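Local atomic coordinates of BPT4 GENE 59 helicase assembly protein (Enterobacteria phage T4, PDB entry 1C1K), a protein that loads the replicative helicase onto forked DNA covered by single-stranded DNA-binding protein during phage replication, recombination and repair. Residues A[45-48]-A[49-53]. Sequence-based numbering, arbitrary orientation.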
loop_
_atom_site.group_PDB
_atom_site.type_symbol
_atom_site.label_atom_id
_atom_site.label_comp_id
_atom_site.label_asym_id
_atom_site.label_seq_id
_atom_site.Cartn_x
_atom_site.Cartn_y
_atom_site.Cartn_z
ATOM N N VAL A 45 6.107 -7.210 -22.008
ATOM C CA VAL A 45 7.169 -6.244 -21.760
ATOM C C VAL A 45 8.130 -6.187 -22.940
ATOM O O VAL A 45 8.130 -7.070 -23.793
ATOM C CB VAL A 45 7.968 -6.606 -20.490
ATOM C CG1 VAL A 45 7.013 -6.896 -19.344
ATOM C CG2 VAL A 45 8.853 -7.818 -20.760
ATOM N N SER A 46 8.947 -5.141 -22.984
ATOM C CA SER A 46 9.927 -4.979 -24.052
ATOM C C SER A 46 11.178 -5.796 -23.718
ATOM O O SER A 46 11.844 -5.549 -22.704
ATOM C CB SER A 46 10.296 -3.501 -24.201
ATOM O OG SER A 46 11.561 -3.349 -24.821
ATOM N N ASP A 47 11.495 -6.773 -24.562
ATOM C CA ASP A 47 12.671 -7.601 -24.329
ATOM C C ASP A 47 13.926 -6.751 -24.409
ATOM O O ASP A 47 14.885 -6.973 -23.672
ATOM C CB ASP A 47 12.759 -8.734 -25.355
ATOM C CG ASP A 47 13.901 -9.698 -25.059
ATOM O OD1 ASP A 47 14.806 -9.846 -25.916
ATOM O OD2 ASP A 47 13.889 -10.308 -23.964
ATOM N N ALA A 48 13.923 -5.776 -25.312
ATOM C CA ALA A 48 15.076 -4.902 -25.469
ATOM C C ALA A 48 15.374 -4.186 -24.148
ATOM O O ALA A 48 16.537 -4.047 -23.752
ATOM C CB ALA A 48 14.815 -3.885 -26.580
ATOM N N ALA A 49 14.320 -3.735 -23.467
ATOM C CA ALA A 49 14.480 -3.042 -22.192
ATOM C C ALA A 49 15.036 -3.990 -21.139
ATOM O O ALA A 49 15.910 -3.616 -20.362
ATOM C CB ALA A 49 13.144 -2.478 -21.728
ATOM N N TYR A 50 14.524 -5.217 -21.113
ATOM C CA TYR A 50 14.995 -6.209 -20.150
ATOM C C TYR A 50 16.471 -6.527 -20.396
ATOM O O TYR A 50 17.270 -6.578 -19.461
ATOM C CB TYR A 50 14.162 -7.493 -20.255
ATOM C CG TYR A 50 14.769 -8.691 -19.544
ATOM C CD1 TYR A 50 14.862 -8.730 -18.152
ATOM C CD2 TYR A 50 15.247 -9.785 -20.268
ATOM C CE1 TYR A 50 15.418 -9.831 -17.499
ATOM C CE2 TYR A 50 15.804 -10.887 -19.630
ATOM C CZ TYR A 50 15.887 -10.907 -18.244
ATOM O OH TYR A 50 16.430 -12.007 -17.613
ATOM N N GLN A 51 16.837 -6.732 -21.657
ATOM C CA GLN A 51 18.221 -7.050 -21.979
ATOM C C GLN A 51 19.171 -5.910 -21.625
ATOM O O GLN A 51 20.340 -6.137 -21.314
ATOM C CB GLN A 51 18.347 -7.417 -23.458
ATOM C CG GLN A 51 17.872 -8.835 -23.758
ATOM C CD GLN A 51 18.792 -9.895 -23.165
ATOM O OE1 GLN A 51 20.002 -9.691 -23.057
ATOM N NE2 GLN A 51 18.219 -11.030 -22.779
ATOM N N LYS A 52 18.666 -4.682 -21.660
ATOM C CA LYS A 52 19.484 -3.525 -21.324
ATOM C C LYS A 52 19.781 -3.449 -19.823
ATOM O O LYS A 52 20.709 -2.760 -19.410
ATOM C CB LYS A 52 18.787 -2.233 -21.769
ATOM C CG LYS A 52 19.384 -1.611 -23.022
ATOM C CD LYS A 52 18.433 -0.602 -23.651
ATOM C CE LYS A 52 18.739 -0.395 -25.129
ATOM N NZ LYS A 52 18.970 -1.685 -25.854
ATOM N N ARG A 53 18.990 -4.151 -19.012
ATOM C CA ARG A 53 19.179 -4.147 -17.558
ATOM C C ARG A 53 20.566 -4.650 -17.171
ATOM O O ARG A 53 21.045 -5.641 -17.714
ATOM C CB ARG A 53 18.138 -5.042 -16.875
ATOM C CG ARG A 53 16.679 -4.633 -17.083
ATOM C CD ARG A 53 16.320 -3.390 -16.297
ATOM N NE ARG A 53 16.434 -3.567 -14.848
ATOM C CZ ARG A 53 15.525 -3.146 -13.974
ATOM N NH1 ARG A 53 14.429 -2.523 -14.397
ATOM N NH2 ARG A 53 15.714 -3.331 -12.677
HETATM O O HOH W 1 15.574 -11.969 -23.246
HETATM O O HOH W 2 18.459 -4.488 -25.602
#
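Ser46 caps the short helix 47-52 by pointing its hydroxyl forward into the first turn: OG accepts from Ala49 N at 3.1 Å, and CB rests against the Ala49 methyl. Its chi1 of 157° sets OG beside the residue's own carbonyl carbon, within reach of that amide. One step on, Ser46 O takes Tyr50 N, so the residue receives two N-H groups of the first turn.

Gln51 is worth following outward. CB sits 3.5 Å from Asp47 O, the carbonyl that accepts Gln51 N in a short, nearly straight bond of 2.8 Å. CG stays close to the same oxygen and also meets Asp47 OD1 at 3.9 Å. A bend at chi2 (-69°) then carries the amide alongside the Asp47 carboxylate, and NE2 gives a hydrogen bond to a water that in turn donates to Asp47 OD2. That water lies in the plane of the Tyr50 ring, at its edge, where OD2 also approaches CD2. OD2 has a stronger partner in Lys17, a salt bridge joining helix 47-52 to helix 16-30.

On another side, Lys52 N bonds to Ala48 O at 3.1 Å. The Lys52 chain runs extended past that oxygen, CB 3.5 Å from Ala48 O, and bends at chi4 (45°); a second water donates to Ala48 O and accepts from NZ. This is a serine N-cap followed by a water-bridged i to i+4 Asp-Gln contact, on a short surface helix packed through Tyr50 against helix 16-30.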